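Local coordinates for DNA polymerase (Bacillus phage phi29, PDB 2PY5), which replicates the viral genome by protein-primed, strand-displacing DNA synthesis with high processivity and fidelity and also carries a 3'-5' exonuclease activity, at residues Gly144-His149 with Tyr163-Asn168; Leu139-Gly144 with Ile170-Glu175; Arg23-Gly28 with Lys150-Gly155; Tyr38-Ser43 with Tyr156-Glu161. The protein carries 2 engineered substitutions. All blocks are in the same frame, centred on the assembly; numbering follows the deposited sequence.

Contact 1 of 4, residues Gly144-His149 with Tyr163-Asn168. With nucleotides of chain A.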
loop_
_atom_site.group_PDB
_atom_site.type_symbol
_atom_site.label_atom_id
_atom_site.label_comp_id
_atom_site.label_asym_id
_atom_site.label_seq_id
_atom_site.Cartn_x
_atom_site.Cartn_y
_atom_site.Cartn_z
ATOM N N GLY F 144 2.095 24.779 -5.573
ATOM C CA GLY F 144 2.035 24.560 -7.013
ATOM C C GLY F 144 2.995 23.501 -7.516
ATOM O O GLY F 144 3.707 22.851 -6.736
ATOM N N ASP F 145 3.003 23.334 -8.835
ATOM C CA ASP F 145 3.851 22.357 -9.499
ATOM C C ASP F 145 4.708 23.036 -10.552
ATOM O O ASP F 145 4.464 24.176 -10.938
ATOM C CB ASP F 145 2.999 21.290 -10.197
ATOM C CG ASP F 145 2.145 20.480 -9.234
ATOM O OD1 ASP F 145 2.551 20.276 -8.065
ATOM O OD2 ASP F 145 1.061 20.032 -9.670
ATOM N N ILE F 146 5.718 22.313 -11.015
ATOM C CA ILE F 146 6.451 22.715 -12.203
ATOM C C ILE F 146 5.512 22.583 -13.419
ATOM O O ILE F 146 4.645 21.706 -13.460
ATOM C CB ILE F 146 7.763 21.876 -12.356
ATOM C CG1 ILE F 146 8.896 22.546 -11.562
ATOM C CG2 ILE F 146 8.172 21.729 -13.819
ATOM C CD1 ILE F 146 10.279 22.026 -11.873
ATOM N N ASP F 147 5.652 23.486 -14.382
ATOM C CA ASP F 147 4.990 23.332 -15.670
ATOM C C ASP F 147 5.678 22.172 -16.387
ATOM O O ASP F 147 6.735 22.355 -16.976
ATOM C CB ASP F 147 5.124 24.631 -16.477
ATOM C CG ASP F 147 4.477 24.557 -17.857
ATOM O OD1 ASP F 147 3.986 23.482 -18.258
ATOM O OD2 ASP F 147 4.466 25.600 -18.551
ATOM N N TYR F 148 5.075 20.986 -16.337
ATOM C CA TYR F 148 5.734 19.763 -16.823
ATOM C C TYR F 148 6.005 19.780 -18.319
ATOM O O TYR F 148 7.032 19.280 -18.778
ATOM C CB TYR F 148 4.892 18.519 -16.527
ATOM C CG TYR F 148 4.488 18.347 -15.085
ATOM C CD1 TYR F 148 3.149 18.177 -14.747
ATOM C CD2 TYR F 148 5.430 18.371 -14.062
ATOM C CE1 TYR F 148 2.756 18.016 -13.426
ATOM C CE2 TYR F 148 5.042 18.212 -12.722
ATOM C CZ TYR F 148 3.699 18.040 -12.426
ATOM O OH TYR F 148 3.276 17.886 -11.135
ATOM N N HIS F 149 5.074 20.347 -19.080
ATOM C CA HIS F 149 5.078 20.175 -20.529
ATOM C C HIS F 149 5.676 21.352 -21.292
ATOM O O HIS F 149 5.631 21.365 -22.514
ATOM C CB HIS F 149 3.658 19.865 -20.998
ATOM C CG HIS F 149 3.036 18.732 -20.253
ATOM N ND1 HIS F 149 3.520 17.443 -20.329
ATOM C CD2 HIS F 149 2.012 18.700 -19.368
ATOM C CE1 HIS F 149 2.798 16.660 -19.547
ATOM N NE2 HIS F 149 1.871 17.397 -18.959
ATOM N N TYR F 163 14.190 26.012 -10.164
ATOM C CA TYR F 163 15.285 25.669 -9.245
ATOM C C TYR F 163 14.767 25.545 -7.815
ATOM O O TYR F 163 15.109 24.606 -7.105
ATOM C CB TYR F 163 16.364 26.759 -9.337
ATOM C CG TYR F 163 17.659 26.511 -8.578
ATOM C CD1 TYR F 163 18.814 26.112 -9.241
ATOM C CD2 TYR F 163 17.739 26.738 -7.197
ATOM C CE1 TYR F 163 20.012 25.921 -8.552
ATOM C CE2 TYR F 163 18.920 26.534 -6.501
ATOM C CZ TYR F 163 20.056 26.131 -7.183
ATOM O OH TYR F 163 21.231 25.945 -6.502
ATOM N N ALA F 164 13.937 26.499 -7.413
ATOM C CA ALA F 164 13.348 26.506 -6.070
ATOM C C ALA F 164 12.441 25.300 -5.846
ATOM O O ALA F 164 12.452 24.702 -4.762
ATOM C CB ALA F 164 12.582 27.811 -5.845
ATOM N N TYR F 165 11.652 24.935 -6.858
ATOM C CA TYR F 165 10.788 23.756 -6.759
ATOM C C TYR F 165 11.607 22.472 -6.591
ATOM O O TYR F 165 11.272 21.602 -5.785
ATOM C CB TYR F 165 9.905 23.603 -8.003
ATOM C CG TYR F 165 8.593 24.351 -7.976
ATOM C CD1 TYR F 165 7.683 24.174 -6.936
ATOM C CD2 TYR F 165 8.241 25.208 -9.020
ATOM C CE1 TYR F 165 6.472 24.856 -6.920
ATOM C CE2 TYR F 165 7.029 25.886 -9.016
ATOM C CZ TYR F 165 6.150 25.706 -7.964
ATOM O OH TYR F 165 4.948 26.381 -7.956
ATOM N N ILE F 166 12.674 22.347 -7.371
ATOM C CA ILE F 166 13.518 21.164 -7.332
ATOM C C ILE F 166 14.218 21.062 -5.973
ATOM O O ILE F 166 14.247 19.994 -5.353
ATOM C CB ILE F 166 14.559 21.175 -8.498
ATOM C CG1 ILE F 166 13.839 21.127 -9.856
ATOM C CG2 ILE F 166 15.545 19.992 -8.355
ATOM C CD1 ILE F 166 14.709 21.588 -11.043
ATOM N N LYS F 167 14.755 22.177 -5.501
ATOM C CA LYS F 167 15.405 22.230 -4.203
ATOM C C LYS F 167 14.427 21.858 -3.081
ATOM O O LYS F 167 14.783 21.139 -2.143
ATOM C CB LYS F 167 15.968 23.627 -3.947
ATOM C CG LYS F 167 16.913 23.681 -2.774
ATOM C CD LYS F 167 17.438 25.059 -2.570
ATOM C CE LYS F 167 18.305 25.129 -1.338
ATOM N NZ LYS F 167 18.862 26.491 -1.135
ATOM N N ASN F 168 13.196 22.341 -3.186
ATOM C CA ASN F 168 12.171 22.043 -2.176
ATOM C C ASN F 168 11.829 20.555 -2.190
ATOM O O ASN F 168 11.728 19.919 -1.126
ATOM C CB ASN F 168 10.918 22.884 -2.433
ATOM C CG ASN F 168 9.823 22.631 -1.424
ATOM O OD1 ASN F 168 8.662 22.426 -1.793
ATOM N ND2 ASN F 168 10.176 22.657 -0.138
ATOM P P DT A 7 7.573 14.770 -10.084
ATOM O OP1 DT A 7 8.613 15.622 -9.486
ATOM O OP2 DT A 7 6.147 15.056 -9.829
ATOM O "O5'" DT A 7 7.713 14.746 -11.676
ATOM C "C5'" DT A 7 8.931 14.379 -12.305
ATOM C "C4'" DT A 7 8.734 14.488 -13.806
ATOM O "O4'" DT A 7 7.656 13.621 -14.210
ATOM C "C3'" DT A 7 8.329 15.866 -14.332
ATOM O "O3'" DT A 7 9.454 16.725 -14.563
ATOM C "C2'" DT A 7 7.671 15.484 -15.650
ATOM C "C1'" DT A 7 6.978 14.173 -15.324
ATOM N N1 DT A 7 5.513 14.311 -14.996
ATOM C C2 DT A 7 4.631 14.322 -16.048
ATOM O O2 DT A 7 4.977 14.235 -17.212
ATOM N N3 DT A 7 3.315 14.438 -15.696
ATOM C C4 DT A 7 2.802 14.537 -14.418
ATOM O O4 DT A 7 1.587 14.639 -14.218
ATOM C C5 DT A 7 3.777 14.520 -13.357
ATOM C C7 DT A 7 3.329 14.618 -11.929
ATOM C C6 DT A 7 5.077 14.407 -13.681
#

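Contact 2 of 4, residues Leu139-Gly144 with Ile170-Glu175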
loop_
_atom_site.group_PDB
_atom_site.type_symbol
_atom_site.label_atom_id
_atom_site.label_comp_id
_atom_site.label_asym_id
_atom_site.label_seq_id
_atom_site.Cartn_x
_atom_site.Cartn_y
_atom_site.Cartn_z
ATOM N N LEU F 139 6.770 19.891 7.233
ATOM C CA LEU F 139 7.969 20.355 6.527
ATOM C C LEU F 139 7.565 21.438 5.525
ATOM O O LEU F 139 6.436 21.434 5.029
ATOM C CB LEU F 139 8.637 19.181 5.792
ATOM C CG LEU F 139 8.969 17.933 6.622
ATOM C CD1 LEU F 139 9.552 16.852 5.730
ATOM C CD2 LEU F 139 9.923 18.295 7.753
ATOM N N THR F 140 8.481 22.358 5.225
ATOM C CA THR F 140 8.192 23.454 4.299
ATOM C C THR F 140 7.975 22.924 2.890
ATOM O O THR F 140 8.755 22.114 2.404
ATOM C CB THR F 140 9.328 24.492 4.274
ATOM O OG1 THR F 140 9.535 25.006 5.594
ATOM C CG2 THR F 140 8.985 25.646 3.339
ATOM N N VAL F 141 6.902 23.380 2.246
ATOM C CA VAL F 141 6.597 22.991 0.872
ATOM C C VAL F 141 6.105 24.196 0.079
ATOM O O VAL F 141 5.304 24.990 0.572
ATOM C CB VAL F 141 5.545 21.850 0.802
ATOM C CG1 VAL F 141 4.270 22.241 1.531
ATOM C CG2 VAL F 141 5.256 21.473 -0.658
ATOM N N LEU F 142 6.603 24.332 -1.147
ATOM C CA LEU F 142 6.193 25.425 -2.029
ATOM C C LEU F 142 4.876 25.074 -2.718
ATOM O O LEU F 142 4.644 23.912 -3.091
ATOM C CB LEU F 142 7.279 25.707 -3.072
ATOM C CG LEU F 142 8.653 26.125 -2.523
ATOM C CD1 LEU F 142 9.637 26.389 -3.666
ATOM C CD2 LEU F 142 8.550 27.347 -1.624
ATOM N N LYS F 143 4.015 26.078 -2.874
ATOM C CA LYS F 143 2.713 25.898 -3.516
ATOM C C LYS F 143 2.861 25.722 -5.024
ATOM O O LYS F 143 3.641 26.432 -5.669
ATOM C CB LYS F 143 1.803 27.100 -3.251
ATOM C CG LYS F 143 1.167 27.138 -1.877
ATOM C CD LYS F 143 0.269 28.367 -1.753
ATOM C CE LYS F 143 -0.482 28.394 -0.431
ATOM N NZ LYS F 143 -1.363 29.598 -0.321
ATOM N N GLY F 144 2.095 24.779 -5.573
ATOM C CA GLY F 144 2.035 24.560 -7.013
ATOM C C GLY F 144 2.995 23.501 -7.516
ATOM O O GLY F 144 3.707 22.851 -6.736
ATOM N N ILE F 170 13.665 17.919 -3.184
ATOM C CA ILE F 170 14.732 17.085 -2.606
ATOM C C ILE F 170 14.915 17.354 -1.106
ATOM O O ILE F 170 15.270 16.456 -0.362
ATOM C CB ILE F 170 16.077 17.198 -3.381
ATOM C CG1 ILE F 170 16.701 18.607 -3.290
ATOM C CG2 ILE F 170 15.855 16.778 -4.842
ATOM C CD1 ILE F 170 17.950 18.770 -4.181
ATOM N N GLN F 171 14.634 18.572 -0.649
ATOM C CA GLN F 171 14.805 18.900 0.764
ATOM C C GLN F 171 13.690 18.293 1.609
ATOM O O GLN F 171 13.934 17.911 2.744
ATOM C CB GLN F 171 14.891 20.418 0.982
ATOM C CG GLN F 171 15.161 20.782 2.443
ATOM C CD GLN F 171 15.565 22.226 2.669
ATOM O OE1 GLN F 171 15.415 22.753 3.774
ATOM N NE2 GLN F 171 16.091 22.865 1.642
ATOM N N ILE F 172 12.472 18.221 1.071
ATOM C CA ILE F 172 11.369 17.562 1.803
ATOM C C ILE F 172 11.753 16.107 2.108
ATOM O O ILE F 172 11.643 15.652 3.258
ATOM C CB ILE F 172 10.054 17.598 1.007
ATOM C CG1 ILE F 172 9.466 19.009 1.023
ATOM C CG2 ILE F 172 9.030 16.582 1.593
ATOM C CD1 ILE F 172 8.493 19.267 -0.105
ATOM N N ILE F 173 12.197 15.384 1.083
ATOM C CA ILE F 173 12.579 13.983 1.258
ATOM C C ILE F 173 13.843 13.860 2.148
ATOM O O ILE F 173 13.903 12.986 3.005
ATOM C CB ILE F 173 12.728 13.256 -0.089
ATOM C CG1 ILE F 173 11.365 13.162 -0.806
ATOM C CG2 ILE F 173 13.320 11.866 0.121
ATOM C CD1 ILE F 173 10.234 12.454 -0.002
ATOM N N ALA F 174 14.811 14.758 1.987
ATOM C CA ALA F 174 15.967 14.769 2.900
ATOM C C ALA F 174 15.550 14.942 4.353
ATOM O O ALA F 174 16.048 14.245 5.234
ATOM C CB ALA F 174 16.964 15.867 2.515
ATOM N N GLU F 175 14.661 15.898 4.619
ATOM C CA GLU F 175 14.220 16.174 5.987
ATOM C C GLU F 175 13.459 14.983 6.576
ATOM O O GLU F 175 13.659 14.617 7.734
ATOM C CB GLU F 175 13.363 17.438 6.035
ATOM C CG GLU F 175 14.176 18.732 5.763
ATOM C CD GLU F 175 13.326 19.996 5.684
ATOM O OE1 GLU F 175 12.090 19.891 5.529
ATOM O OE2 GLU F 175 13.900 21.102 5.787
HETATM O O HOH W 1 11.228 21.441 3.313
HETATM O O HOH W 2 10.799 22.105 6.818
#

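Contact 3 of 4, residues Arg23-Gly28 with Lys150-Gly155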
loop_
_atom_site.group_PDB
_atom_site.type_symbol
_atom_site.label_atom_id
_atom_site.label_comp_id
_atom_site.label_asym_id
_atom_site.label_seq_id
_atom_site.Cartn_x
_atom_site.Cartn_y
_atom_site.Cartn_z
ATOM N N ARG F 23 13.981 12.935 -21.958
ATOM C CA ARG F 23 15.267 13.122 -21.313
ATOM C C ARG F 23 15.146 13.947 -20.041
ATOM O O ARG F 23 14.199 14.678 -19.848
ATOM C CB ARG F 23 16.237 13.797 -22.285
ATOM C CG ARG F 23 15.736 15.074 -22.845
ATOM C CD ARG F 23 16.641 15.662 -23.944
ATOM N NE ARG F 23 15.813 16.527 -24.775
ATOM C CZ ARG F 23 15.394 17.752 -24.448
ATOM N NH1 ARG F 23 15.769 18.347 -23.326
ATOM N NH2 ARG F 23 14.577 18.384 -25.256
ATOM N N VAL F 24 16.147 13.827 -19.190
ATOM C CA VAL F 24 16.275 14.672 -17.997
ATOM C C VAL F 24 16.647 16.100 -18.421
ATOM O O VAL F 24 17.592 16.294 -19.202
ATOM C CB VAL F 24 17.358 14.085 -17.053
ATOM C CG1 VAL F 24 17.696 15.038 -15.906
ATOM C CG2 VAL F 24 16.891 12.735 -16.514
ATOM N N TRP F 25 15.888 17.090 -17.947
ATOM C CA TRP F 25 16.270 18.495 -18.140
ATOM C C TRP F 25 16.770 19.163 -16.860
ATOM O O TRP F 25 17.348 20.236 -16.914
ATOM C CB TRP F 25 15.157 19.324 -18.800
ATOM C CG TRP F 25 13.881 19.501 -18.000
ATOM C CD1 TRP F 25 12.742 18.778 -18.140
ATOM C CD2 TRP F 25 13.613 20.491 -17.000
ATOM N NE1 TRP F 25 11.770 19.254 -17.299
ATOM C CE2 TRP F 25 12.278 20.304 -16.580
ATOM C CE3 TRP F 25 14.360 21.535 -16.433
ATOM C CZ2 TRP F 25 11.686 21.095 -15.591
ATOM C CZ3 TRP F 25 13.763 22.332 -15.455
ATOM C CH2 TRP F 25 12.437 22.105 -15.047
ATOM N N ALA F 26 16.542 18.517 -15.714
ATOM C CA ALA F 26 17.108 18.981 -14.449
ATOM C C ALA F 26 17.342 17.823 -13.499
ATOM O O ALA F 26 16.599 16.851 -13.513
ATOM C CB ALA F 26 16.200 20.013 -13.783
ATOM N N TYR F 27 18.409 17.925 -12.704
ATOM C CA TYR F 27 18.630 17.031 -11.575
ATOM C C TYR F 27 18.885 17.866 -10.332
ATOM O O TYR F 27 19.314 19.021 -10.414
ATOM C CB TYR F 27 19.832 16.110 -11.812
ATOM C CG TYR F 27 21.193 16.801 -11.721
ATOM C CD1 TYR F 27 21.803 17.053 -10.484
ATOM C CD2 TYR F 27 21.866 17.218 -12.867
ATOM C CE1 TYR F 27 23.054 17.689 -10.405
ATOM C CE2 TYR F 27 23.111 17.837 -12.786
ATOM C CZ TYR F 27 23.694 18.075 -11.543
ATOM O OH TYR F 27 24.926 18.706 -11.452
ATOM N N GLY F 28 18.657 17.252 -9.176
ATOM C CA GLY F 28 19.056 17.829 -7.908
ATOM C C GLY F 28 19.517 16.705 -7.014
ATOM O O GLY F 28 18.958 15.600 -7.056
ATOM N N LYS F 150 6.242 22.319 -20.564
ATOM C CA LYS F 150 6.915 23.445 -21.195
ATOM C C LYS F 150 8.023 22.947 -22.120
ATOM O O LYS F 150 8.732 21.970 -21.808
ATOM C CB LYS F 150 7.496 24.417 -20.157
ATOM C CG LYS F 150 8.413 25.477 -20.767
ATOM C CD LYS F 150 8.783 26.579 -19.806
ATOM C CE LYS F 150 9.770 27.535 -20.462
ATOM N NZ LYS F 150 10.136 28.679 -19.592
ATOM N N GLU F 151 8.159 23.624 -23.258
ATOM C CA GLU F 151 9.199 23.326 -24.230
ATOM C C GLU F 151 10.571 23.617 -23.611
ATOM O O GLU F 151 10.854 24.770 -23.238
ATOM C CB GLU F 151 8.978 24.181 -25.482
ATOM C CG GLU F 151 10.122 24.185 -26.498
ATOM C CD GLU F 151 10.339 22.843 -27.167
ATOM O OE1 GLU F 151 9.461 21.955 -27.053
ATOM O OE2 GLU F 151 11.392 22.690 -27.831
ATOM N N ARG F 152 11.396 22.571 -23.509
ATOM C CA ARG F 152 12.729 22.658 -22.906
ATOM C C ARG F 152 13.749 21.867 -23.728
ATOM O O ARG F 152 13.885 20.657 -23.559
ATOM C CB ARG F 152 12.702 22.126 -21.474
ATOM C CG ARG F 152 11.875 22.976 -20.514
ATOM C CD ARG F 152 11.921 22.402 -19.114
ATOM N NE ARG F 152 11.108 23.150 -18.151
ATOM C CZ ARG F 152 9.884 22.810 -17.742
ATOM N NH1 ARG F 152 9.272 21.745 -18.243
ATOM N NH2 ARG F 152 9.255 23.563 -16.842
ATOM N N PRO F 153 14.458 22.553 -24.639
ATOM C CA PRO F 153 15.485 21.908 -25.439
ATOM C C PRO F 153 16.686 21.458 -24.628
ATOM O O PRO F 153 16.832 21.808 -23.460
ATOM C CB PRO F 153 15.910 23.017 -26.413
ATOM C CG PRO F 153 14.813 23.979 -26.398
ATOM C CD PRO F 153 14.297 23.964 -25.022
ATOM N N VAL F 154 17.550 20.674 -25.254
ATOM C CA VAL F 154 18.779 20.275 -24.603
ATOM C C VAL F 154 19.553 21.532 -24.187
ATOM O O VAL F 154 19.744 22.447 -24.990
ATOM C CB VAL F 154 19.628 19.374 -25.515
ATOM C CG1 VAL F 154 21.010 19.141 -24.918
ATOM C CG2 VAL F 154 18.921 18.061 -25.748
ATOM N N GLY F 155 19.987 21.574 -22.925
ATOM C CA GLY F 155 20.760 22.716 -22.406
ATOM C C GLY F 155 19.898 23.863 -21.913
ATOM O O GLY F 155 20.398 24.940 -21.586
#

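Contact 4 of 4, residues Tyr38-Ser43 with Tyr156-Glu161. With EDO (1,2-ethanediol), chain P.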
loop_
_atom_site.group_PDB
_atom_site.type_symbol
_atom_site.label_atom_id
_atom_site.label_comp_id
_atom_site.label_asym_id
_atom_site.label_seq_id
_atom_site.Cartn_x
_atom_site.Cartn_y
_atom_site.Cartn_z
ATOM N N TYR F 38 24.325 20.651 -1.591
ATOM C CA TYR F 38 23.368 20.309 -2.620
ATOM C C TYR F 38 23.796 20.890 -3.960
ATOM O O TYR F 38 24.598 21.815 -4.018
ATOM C CB TYR F 38 21.965 20.795 -2.220
ATOM C CG TYR F 38 21.713 22.244 -2.536
ATOM C CD1 TYR F 38 21.057 22.602 -3.703
ATOM C CD2 TYR F 38 22.146 23.243 -1.694
ATOM C CE1 TYR F 38 20.828 23.897 -4.022
ATOM C CE2 TYR F 38 21.921 24.569 -2.004
ATOM C CZ TYR F 38 21.264 24.887 -3.180
ATOM O OH TYR F 38 21.028 26.202 -3.514
ATOM N N LYS F 39 23.258 20.322 -5.030
ATOM C CA LYS F 39 23.516 20.837 -6.358
ATOM C C LYS F 39 22.342 20.550 -7.279
ATOM O O LYS F 39 21.752 19.467 -7.238
ATOM C CB LYS F 39 24.796 20.232 -6.931
ATOM C CG LYS F 39 25.180 20.869 -8.283
ATOM C CD LYS F 39 26.630 20.664 -8.681
ATOM C CE LYS F 39 26.909 21.248 -10.083
ATOM N NZ LYS F 39 26.949 22.752 -10.118
ATOM N N ILE F 40 21.995 21.547 -8.079
ATOM C CA ILE F 40 21.000 21.405 -9.134
ATOM C C ILE F 40 21.644 21.775 -10.466
ATOM O O ILE F 40 22.337 22.794 -10.569
ATOM C CB ILE F 40 19.774 22.292 -8.840
ATOM C CG1 ILE F 40 19.033 21.748 -7.611
ATOM C CG2 ILE F 40 18.836 22.370 -10.051
ATOM C CD1 ILE F 40 18.113 22.739 -6.964
ATOM N N GLY F 41 21.418 20.940 -11.482
ATOM C CA GLY F 41 22.003 21.140 -12.804
ATOM C C GLY F 41 21.074 20.655 -13.899
ATOM O O GLY F 41 19.996 20.122 -13.619
ATOM N N ASN F 42 21.511 20.811 -15.149
ATOM C CA ASN F 42 20.652 20.520 -16.293
ATOM C C ASN F 42 21.202 19.430 -17.212
ATOM O O ASN F 42 20.812 19.335 -18.365
ATOM C CB ASN F 42 20.339 21.809 -17.065
ATOM C CG ASN F 42 21.528 22.337 -17.855
ATOM O OD1 ASN F 42 22.648 21.819 -17.736
ATOM N ND2 ASN F 42 21.291 23.371 -18.689
ATOM N N SER F 43 22.083 18.589 -16.680
ATOM C CA SER F 43 22.734 17.529 -17.467
ATOM C C SER F 43 22.756 16.197 -16.733
ATOM O O SER F 43 23.346 16.104 -15.675
ATOM C CB SER F 43 24.172 17.946 -17.771
ATOM O OG SER F 43 24.927 16.882 -18.311
ATOM N N TYR F 156 18.589 23.634 -21.878
ATOM C CA TYR F 156 17.630 24.612 -21.375
ATOM C C TYR F 156 18.055 25.134 -20.000
ATOM O O TYR F 156 18.428 24.351 -19.103
ATOM C CB TYR F 156 16.221 23.988 -21.318
ATOM C CG TYR F 156 15.220 24.742 -20.482
ATOM C CD1 TYR F 156 14.530 25.823 -21.006
ATOM C CD2 TYR F 156 14.942 24.361 -19.179
ATOM C CE1 TYR F 156 13.609 26.520 -20.252
ATOM C CE2 TYR F 156 14.021 25.068 -18.414
ATOM C CZ TYR F 156 13.354 26.135 -18.960
ATOM O OH TYR F 156 12.432 26.833 -18.220
ATOM N N LYS F 157 18.012 26.458 -19.865
ATOM C CA LYS F 157 18.403 27.154 -18.643
ATOM C C LYS F 157 17.304 27.093 -17.585
ATOM O O LYS F 157 16.212 27.629 -17.779
ATOM C CB LYS F 157 18.712 28.610 -18.982
ATOM C CG LYS F 157 19.038 29.519 -17.811
ATOM C CD LYS F 157 19.646 30.811 -18.323
ATOM C CE LYS F 157 19.544 31.950 -17.337
ATOM N NZ LYS F 157 20.081 33.208 -17.938
ATOM N N ILE F 158 17.614 26.467 -16.455
ATOM C CA ILE F 158 16.663 26.332 -15.356
ATOM C C ILE F 158 16.363 27.704 -14.741
ATOM O O ILE F 158 17.287 28.459 -14.421
ATOM C CB ILE F 158 17.208 25.378 -14.255
ATOM C CG1 ILE F 158 17.518 23.988 -14.831
ATOM C CG2 ILE F 158 16.204 25.243 -13.127
ATOM C CD1 ILE F 158 18.307 23.097 -13.876
ATOM N N THR F 159 15.077 28.037 -14.608
ATOM C CA THR F 159 14.668 29.326 -14.041
ATOM C C THR F 159 14.825 29.306 -12.516
ATOM O O THR F 159 14.909 28.238 -11.921
ATOM C CB THR F 159 13.206 29.695 -14.402
ATOM O OG1 THR F 159 12.298 28.803 -13.740
ATOM C CG2 THR F 159 12.978 29.652 -15.919
ATOM N N PRO F 160 14.889 30.491 -11.881
ATOM C CA PRO F 160 14.911 30.533 -10.412
ATOM C C PRO F 160 13.725 29.807 -9.763
ATOM O O PRO F 160 13.891 29.150 -8.729
ATOM C CB PRO F 160 14.871 32.031 -10.104
ATOM C CG PRO F 160 15.449 32.668 -11.304
ATOM C CD PRO F 160 15.002 31.837 -12.463
ATOM N N GLU F 161 12.555 29.915 -10.394
ATOM C CA GLU F 161 11.321 29.284 -9.911
ATOM C C GLU F 161 11.387 27.750 -10.001
ATOM O O GLU F 161 11.025 27.035 -9.052
ATOM C CB GLU F 161 10.122 29.815 -10.710
ATOM C CG GLU F 161 9.826 31.304 -10.494
ATOM C CD GLU F 161 10.636 32.262 -11.395
ATOM O OE1 GLU F 161 11.496 31.818 -12.191
ATOM O OE2 GLU F 161 10.403 33.482 -11.295
HETATM C C1 EDO P . 27.847 16.900 -20.179
HETATM O O1 EDO P . 27.422 17.750 -19.109
HETATM C C2 EDO P . 26.737 16.734 -21.210
HETATM O O2 EDO P . 27.149 15.850 -22.267
#

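Contact 1 of 4, residues Gly144-His149 with Tyr163-Asn168
Y165 lays one face of its phenol ring against bare backbone: the carbonyl carbon of D145 and the amide N of I146 sit over it, offset toward the rim. This is the edge of the 3'-5' exonuclease site, where D145 binds magnesium and where Y165 stands one helical turn before D169, a second magnesium ligand, the YxxxD spacing of the Exo III motif. G144 brings its O obliquely to 3.4 Å from Y165 CE1, while Y165 OH hydrogen-bonds K143 O and so fixes the ring's far end. CG1 of I146 meets Y165 CD2 at 3.7 Å, the two side chains lying alongside and pointing opposite ways, and I146 CD1 goes on to I166 CG1. Beyond the helix contact, I146 O lies over one face of the Y148 ring and the thymine of DT7 of chain A over the opposite face, with Y148 OH 3.4 Å from the thymine methyl C7.

Contact 2 of 4, residues Leu139-Gly144 with Ile170-Glu175
The E175 carboxylate faces L139 and T140 with OE1, and two waters flank it, one off each face of its plane. L139 CB lies close to that plane, 3.5 Å from E175 OE1, while L139 CD2 stands off the face that water 2 occupies. Water 1 donates to T140 O (2.7 Å) and to E175 OE1; water 2 accepts from T140 N (2.8 Å) and donates to the same OE1. Both polar backbone atoms of T140 are thus tied through water to one carboxylate oxygen, and T140 O also accepts from N168 ND2. E175 gets there with its chain extended beyond CG (chi2 175°), alongside L139 and heading the other way. On the side of L139 turned to the helix backbone, CD1 comes to 3.5 Å from I172 O. I172 reaches alongside T140, its CG1 3.5 Å from T140 O, and its CD1 meets V141 CG2 at 4.0 Å. The contact lays the loop after helix 130-136 along helix 160-182 in the exonuclease region. Two water donors on OE1 are consistent with an ionised E175, held to the loop through solvent and by apolar contacts of L139, V141 and I172.

Contact 3 of 4, residues Arg23-Gly28 with Lys150-Gly155
R152 lays its guanidinium flat on the W25 indole, centres 3.9 Å apart and planes at 6°, a cation-pi stack. W25 CG lies between its backbone N and carbonyl carbon (chi1 65°), which presents the indole face to the arginine. The R152 chain runs extended from CG to NE and puts CD over the five-membered ring, 3.4 Å from its centroid, in a CH-pi contact; CZ follows across the six-membered half, 3.3 Å from W25 CZ2. K150 CB lines the other face of the guanidinium, and NH2 is held by a salt bridge to E162 and a hydrogen bond to D147 O. R23 grips the backbone of the same residue: its CG takes the same position as that of W25 (chi1 55°), and the extended chain delivers NH1 and NH2 end-on to R152 O, at 3.0 and 2.9 Å, from opposite faces of the carbonyl plane. V154 CG2 rests over the R23 guanidinium, 3.6 Å from NE, which D21 holds in a salt bridge. W25 and A26 form a classic beta bulge opposite E14 of strand 8-15; from this corner W25 packs on I146 and E162, A26 on I158 and on I166 of helix 160-182.

Contact 4 of 4, residues Tyr38-Ser43 with Tyr156-Glu161
Strand 38-41, an edge strand of the exonuclease sheet, ends at G41, and N42 (psi 22°) turns the chain toward helix 44-54; opposite it, 156-159 is an extended loop running into helix 160-182. The CA atoms of N42 and I158 are the nearest across, 7.1 Å apart. Each segment holds a helix N-cap: S43 OG hydrogen-bonds E46 N, and T159 and E162 form a capping box. N42 CG sits between its backbone N and carbonyl carbon (chi1 73°), which directs ND2 to Y156 O at 3.1 Å in a straight bond (172°) that keeps to the amide's own plane but meets the carbonyl from above its plane. I158 sets CD1 against the strand end, 3.4 Å from G41 O, and crosses I40 at about a right angle, CD1 to CG2 3.9 Å. S43 OG and O1 of a 1,2-ethanediol, probably from the crystallisation liquor, also share a hydrogen bond. One directional amide-to-carbonyl bond plus isoleucine methyl contact thus fixes the loop to the edge strand through side chains, not backbone pairing.

Overall arrangement
All four contacts lie in the exonuclease region and draw on the 139-161 chain that leads into helix 160-182, or on the helix itself. Contacts 1 and 2 share G144, their centres about 11 Å apart; N168 OD1 bonds L142 N, tying the helix of contact 1 to the loop of contact 2. Contact 3 is about 12 Å from contact 1 between centres, joined where I146 CD1 packs on W25 CH2. Contacts 3 and 4, about 9 Å between centres, use neighbouring strands of one sheet, paired through Y27 N and G41 O. D145 lies in contact 1, E14 and the engineered A12 lie beside it, and D169 falls between the helix segments of contacts 1 and 2; DT7 of chain A is bound at contact 1.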